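Local coordinates for (S)-2-haloacid dehalogenase IVA (Burkholderia cepacia, PDB 2NO4), which catalyses the hydrolytic dehalogenation of short-chain (S)-2-haloalkanoic acids, inverting the configuration to give (R)-2-hydroxyalkanoic acids, at residues G40-A45 against R83-E88; Q72-A77 against R96-Y101. All coordinates share one frame; numbering follows the deposited sequence.

Interaction 1: G40-A45 against R83-E88; sequences GASAEA and RTYHLE. With SO4 (sulfate ion), chain J.
S42 and Y85 form the nearest backbone pair, 7.2 Å between CA atoms, where the type I turn G40–A43 leading into helix 43-63 lies beside the C-terminal end of helix 70-84. G40 opens that turn at positive phi, where a side chain would collide with the carbonyl O of the residue before, so glycine suits the place. Y85 carries the contact. With its CG beside the backbone N and anti to the carbonyl carbon (chi1 -74°), the ring spans from S42, just ahead of helix 43-63, to A45 in its first turn. S42 OG lies 3.5 Å from Y85 CD2, obliquely to the ring, while at the far end A45 CB approaches Y85 OH to 3.3 Å and Y85 CZ to 3.7 Å. The small methyl of A45 lets the phenol come this close; L46 and L49 of the same helix also touch the tyrosine. A water donates to Y85 O and bonds S42 OG. Beyond Y85 the helix closes in a Schellman motif at H86; R83 O receives both H86 N and H86 ND1, the imidazole nearly in line with the carbonyl. R83 and R90 bind a sulfate, probably from the crystallisation liquor. With one water bridge and no direct hydrogen bond between the two segments, their contact rests on the fit of the Y85 ring against S42 and A45.

Interaction 2: Q72-A77 against R96-Y101; sequences QLTDEA and RLMSAY. With SO4 (sulfate ion), chain K.
T74 sets its methyl over one face of the Y101 ring: CG2 stands 4.0 Å from the ring centroid and 5° off the normal, a CH-pi contact. CG2 lies anti to the backbone N, which directs the methyl across to the ring and leaves OG1 beside that N, where it bonds F70 O, one turn back, and Q54 NE2. Threonine thus serves both an apolar and a polar neighbour. Q54 also bonds Y101 OH, tying the two residues together from helix 43-63. M98, bent at chi2 and chi3, curls its thioether against the backbone of D75. Its CE reaches D75 N at 3.6 Å and D75 CB at 3.7 Å, and lies 4.0 Å from T74 CG2; a flexible, unbranched chain suits such a fit. The D75 carboxylate is held by a salt bridge to K94. On another side of helix 70-84, Q72 NE2 donates to a sulfate also bound by R61 and Q66, and to E76 OE2, one turn on, from above the carboxylate plane. The axes of the two short helical segments pass 10.9 Å apart at 145°, a roughly antiparallel pair in the helical cap of this HAD-superfamily dehalogenase; Y101 adjoins the substrate-binding residues Y22 and R51.

Overall arrangement
Both contacts use helix 70-84, but at different places and against different partners. Interaction 1 involves its C-terminal end and the start of helix 43-63 at the surface, about 24 Å from the centre of the chain to the centre of the contact; interaction 2 uses its N-terminal half and sets it on helix 90-102, in a buried place about 15 Å from that centre. Their centres lie about 15 Å apart and their nearest atoms about 7 Å, so they do not touch. Chemistry follows location: the outer contact mixes apolar packing with a water bridge, whereas the inner one has no hydrogen bond across it and is made of methyl, thioether and ring contacts. Helix 70-84 therefore links helices 43-63 and 90-102.

Interaction 1: G40-A45 against R83-E88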
loop_
_atom_site.group_PDB
_atom_site.type_symbol
_atom_site.label_atom_id
_atom_site.label_comp_id
_atom_site.label_asym_id
_atom_site.label_seq_id
_atom_site.Cartn_x
_atom_site.Cartn_y
_atom_site.Cartn_z
ATOM N N GLY B 40 14.842 6.968 19.910
ATOM C CA GLY B 40 15.766 5.877 20.213
ATOM C C GLY B 40 16.085 5.113 18.952
ATOM O O GLY B 40 15.736 5.557 17.836
ATOM N N ALA B 41 16.729 3.956 19.112
ATOM C CA ALA B 41 17.362 3.259 17.991
ATOM C C ALA B 41 16.397 2.673 16.918
ATOM O O ALA B 41 16.839 2.232 15.863
ATOM C CB ALA B 41 18.354 2.190 18.521
ATOM N N SER B 42 15.097 2.690 17.197
ATOM C CA SER B 42 14.052 2.281 16.240
ATOM C C SER B 42 13.634 3.360 15.256
ATOM O O SER B 42 12.756 3.104 14.433
ATOM C CB SER B 42 12.783 1.871 16.989
ATOM O OG SER B 42 13.005 0.583 17.505
ATOM N N ALA B 43 14.228 4.542 15.383
ATOM C CA ALA B 43 13.786 5.743 14.685
ATOM C C ALA B 43 13.625 5.463 13.202
ATOM O O ALA B 43 12.567 5.688 12.660
ATOM C CB ALA B 43 14.763 6.928 14.938
ATOM N N GLU B 44 14.654 4.936 12.547
ATOM C CA GLU B 44 14.535 4.686 11.093
ATOM C C GLU B 44 13.445 3.637 10.724
ATOM O O GLU B 44 12.653 3.876 9.802
ATOM C CB GLU B 44 15.908 4.359 10.441
ATOM C CG GLU B 44 15.825 4.060 8.923
ATOM C CD GLU B 44 15.164 5.202 8.103
ATOM O OE1 GLU B 44 15.347 6.399 8.462
ATOM O OE2 GLU B 44 14.438 4.901 7.113
ATOM N N ALA B 45 13.393 2.510 11.447
ATOM C CA ALA B 45 12.387 1.497 11.195
ATOM C C ALA B 45 10.966 2.053 11.480
ATOM O O ALA B 45 10.018 1.779 10.713
ATOM C CB ALA B 45 12.687 0.208 12.010
ATOM N N ARG B 83 2.995 2.013 18.619
ATOM C CA ARG B 83 2.597 0.783 19.341
ATOM C C ARG B 83 3.385 -0.466 18.854
ATOM O O ARG B 83 3.762 -1.323 19.627
ATOM C CB ARG B 83 1.092 0.542 19.185
ATOM C CG ARG B 83 0.222 1.587 19.817
ATOM C CD ARG B 83 -1.242 1.448 19.364
ATOM N NE ARG B 83 -2.115 2.288 20.189
ATOM C CZ ARG B 83 -3.420 2.444 19.986
ATOM N NH1 ARG B 83 -4.007 1.864 18.937
ATOM N NH2 ARG B 83 -4.125 3.215 20.813
ATOM N N THR B 84 3.630 -0.550 17.549
ATOM C CA THR B 84 4.358 -1.690 16.978
ATOM C C THR B 84 5.743 -1.775 17.620
ATOM O O THR B 84 6.206 -2.881 17.962
ATOM C CB THR B 84 4.451 -1.537 15.435
ATOM O OG1 THR B 84 3.137 -1.695 14.880
ATOM C CG2 THR B 84 5.398 -2.572 14.810
ATOM N N TYR B 85 6.377 -0.610 17.797
ATOM C CA TYR B 85 7.729 -0.528 18.373
ATOM C C TYR B 85 7.763 -0.498 19.903
ATOM O O TYR B 85 8.853 -0.365 20.520
ATOM C CB TYR B 85 8.589 0.557 17.674
ATOM C CG TYR B 85 8.995 0.042 16.308
ATOM C CD1 TYR B 85 8.207 0.301 15.167
ATOM C CD2 TYR B 85 10.102 -0.816 16.181
ATOM C CE1 TYR B 85 8.537 -0.240 13.928
ATOM C CE2 TYR B 85 10.464 -1.343 14.954
ATOM C CZ TYR B 85 9.684 -1.073 13.840
ATOM O OH TYR B 85 10.046 -1.656 12.660
ATOM N N HIS B 86 6.559 -0.607 20.492
ATOM C CA HIS B 86 6.315 -0.622 21.959
ATOM C C HIS B 86 7.058 0.546 22.625
ATOM O O HIS B 86 7.779 0.364 23.615
ATOM C CB HIS B 86 6.807 -1.934 22.600
ATOM C CG HIS B 86 5.930 -3.123 22.380
ATOM N ND1 HIS B 86 5.114 -3.280 21.273
ATOM C CD2 HIS B 86 5.795 -4.262 23.100
ATOM C CE1 HIS B 86 4.478 -4.434 21.354
ATOM N NE2 HIS B 86 4.882 -5.055 22.443
ATOM N N LEU B 87 6.911 1.746 22.077
ATOM C CA LEU B 87 7.759 2.849 22.537
ATOM C C LEU B 87 7.294 3.401 23.893
ATOM O O LEU B 87 6.109 3.416 24.181
ATOM C CB LEU B 87 7.876 3.925 21.467
ATOM C CG LEU B 87 8.954 3.518 20.435
ATOM C CD1 LEU B 87 8.778 4.268 19.159
ATOM C CD2 LEU B 87 10.339 3.787 20.993
ATOM N N GLU B 88 8.244 3.786 24.748
ATOM C CA GLU B 88 7.917 4.574 25.930
ATOM C C GLU B 88 7.435 5.996 25.535
ATOM O O GLU B 88 7.938 6.596 24.576
ATOM C CB GLU B 88 9.135 4.663 26.848
ATOM C CG GLU B 88 8.945 5.611 28.006
ATOM C CD GLU B 88 10.181 5.734 28.894
ATOM O OE1 GLU B 88 10.024 6.190 30.056
ATOM O OE2 GLU B 88 11.305 5.387 28.445
HETATM S S SO4 J . -1.348 4.243 23.278
HETATM O O1 SO4 J . -0.836 5.395 24.018
HETATM O O2 SO4 J . -2.746 4.438 22.939
HETATM O O3 SO4 J . -0.576 4.143 22.043
HETATM O O4 SO4 J . -1.268 3.013 24.064
HETATM O O HOH W 1 11.523 0.237 20.285
#

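Interaction 2: Q72-A77 against R96-Y101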
loop_
_atom_site.group_PDB
_atom_site.type_symbol
_atom_site.label_atom_id
_atom_site.label_comp_id
_atom_site.label_asym_id
_atom_site.label_seq_id
_atom_site.Cartn_x
_atom_site.Cartn_y
_atom_site.Cartn_z
ATOM N N GLN B 72 -5.665 12.610 9.344
ATOM C CA GLN B 72 -6.181 11.522 10.175
ATOM C C GLN B 72 -5.401 10.238 9.889
ATOM O O GLN B 72 -5.035 9.521 10.799
ATOM C CB GLN B 72 -7.679 11.291 9.960
ATOM C CG GLN B 72 -8.285 10.213 10.902
ATOM C CD GLN B 72 -9.776 10.028 10.711
ATOM O OE1 GLN B 72 -10.500 10.989 10.464
ATOM N NE2 GLN B 72 -10.243 8.785 10.805
ATOM N N LEU B 73 -5.178 9.938 8.623
ATOM C CA LEU B 73 -4.412 8.744 8.275
ATOM C C LEU B 73 -2.959 8.776 8.771
ATOM O O LEU B 73 -2.410 7.729 9.157
ATOM C CB LEU B 73 -4.386 8.535 6.750
ATOM C CG LEU B 73 -5.760 8.464 6.070
ATOM C CD1 LEU B 73 -5.630 7.954 4.637
ATOM C CD2 LEU B 73 -6.854 7.730 6.890
ATOM N N THR B 74 -2.344 9.959 8.708
ATOM C CA THR B 74 -0.989 10.199 9.202
ATOM C C THR B 74 -0.931 9.892 10.710
ATOM O O THR B 74 -0.028 9.217 11.178
ATOM C CB THR B 74 -0.509 11.640 8.867
ATOM O OG1 THR B 74 -0.598 11.824 7.443
ATOM C CG2 THR B 74 0.961 11.878 9.333
ATOM N N ASP B 75 -1.922 10.393 11.444
ATOM C CA ASP B 75 -2.086 10.173 12.876
ATOM C C ASP B 75 -2.266 8.669 13.200
ATOM O O ASP B 75 -1.548 8.109 14.041
ATOM C CB ASP B 75 -3.283 11.039 13.358
ATOM C CG ASP B 75 -3.412 11.092 14.874
ATOM O OD1 ASP B 75 -3.873 10.111 15.479
ATOM O OD2 ASP B 75 -3.040 12.126 15.460
ATOM N N GLU B 76 -3.204 8.016 12.518
ATOM C CA GLU B 76 -3.472 6.593 12.710
ATOM C C GLU B 76 -2.225 5.726 12.413
ATOM O O GLU B 76 -1.928 4.800 13.147
ATOM C CB GLU B 76 -4.649 6.149 11.838
ATOM C CG GLU B 76 -5.976 6.768 12.317
ATOM C CD GLU B 76 -7.130 6.554 11.340
ATOM O OE1 GLU B 76 -6.891 6.158 10.172
ATOM O OE2 GLU B 76 -8.294 6.836 11.747
ATOM N N ALA B 77 -1.531 6.056 11.326
ATOM C CA ALA B 77 -0.290 5.363 10.929
ATOM C C ALA B 77 0.820 5.540 11.965
ATOM O O ALA B 77 1.562 4.595 12.257
ATOM C CB ALA B 77 0.172 5.837 9.497
ATOM N N ARG B 96 4.956 15.401 19.432
ATOM C CA ARG B 96 6.200 15.889 18.819
ATOM C C ARG B 96 6.323 15.533 17.341
ATOM O O ARG B 96 6.699 16.365 16.498
ATOM C CB ARG B 96 7.419 15.324 19.548
ATOM C CG ARG B 96 7.788 16.087 20.820
ATOM C CD ARG B 96 9.099 15.542 21.422
ATOM N NE ARG B 96 10.255 16.101 20.711
ATOM C CZ ARG B 96 11.006 17.098 21.182
ATOM N NH1 ARG B 96 10.750 17.617 22.384
ATOM N NH2 ARG B 96 12.024 17.567 20.461
ATOM N N LEU B 97 6.009 14.286 17.024
ATOM C CA LEU B 97 6.174 13.789 15.632
ATOM C C LEU B 97 5.108 14.355 14.670
ATOM O O LEU B 97 5.417 14.724 13.535
ATOM C CB LEU B 97 6.253 12.263 15.627
ATOM C CG LEU B 97 7.557 11.643 16.189
ATOM C CD1 LEU B 97 7.494 10.117 16.145
ATOM C CD2 LEU B 97 8.755 12.120 15.413
ATOM N N MET B 98 3.870 14.471 15.150
ATOM C CA MET B 98 2.797 15.148 14.390
ATOM C C MET B 98 3.073 16.650 14.171
ATOM O O MET B 98 2.819 17.169 13.081
ATOM C CB MET B 98 1.428 14.920 15.057
ATOM C CG MET B 98 0.923 13.460 15.023
ATOM S SD MET B 98 0.818 12.702 13.363
ATOM C CE MET B 98 -0.599 13.543 12.621
ATOM N N SER B 99 3.612 17.345 15.186
ATOM C CA SER B 99 3.998 18.758 15.012
ATOM C C SER B 99 5.102 18.904 14.001
ATOM O O SER B 99 5.086 19.831 13.213
ATOM C CB SER B 99 4.483 19.401 16.315
ATOM O OG SER B 99 3.456 19.313 17.254
ATOM N N ALA B 100 6.058 17.979 14.021
ATOM C CA ALA B 100 7.137 18.006 13.055
ATOM C C ALA B 100 6.618 17.751 11.647
ATOM O O ALA B 100 7.081 18.356 10.693
ATOM C CB ALA B 100 8.227 17.004 13.452
ATOM N N TYR B 101 5.620 16.887 11.515
ATOM C CA TYR B 101 5.055 16.563 10.227
ATOM C C TYR B 101 4.303 17.764 9.663
ATOM O O TYR B 101 4.294 18.015 8.453
ATOM C CB TYR B 101 4.100 15.348 10.332
ATOM C CG TYR B 101 4.025 14.597 9.012
ATOM C CD1 TYR B 101 4.830 13.468 8.786
ATOM C CD2 TYR B 101 3.197 15.046 7.963
ATOM C CE1 TYR B 101 4.789 12.794 7.577
ATOM C CE2 TYR B 101 3.170 14.386 6.747
ATOM C CZ TYR B 101 3.973 13.260 6.574
ATOM O OH TYR B 101 3.941 12.597 5.394
HETATM S S SO4 K . -13.122 6.706 10.089
HETATM O O1 SO4 K . -13.005 8.115 10.365
HETATM O O2 SO4 K . -14.290 6.135 10.774
HETATM O O3 SO4 K . -13.298 6.483 8.669
HETATM O O4 SO4 K . -11.891 6.053 10.625
#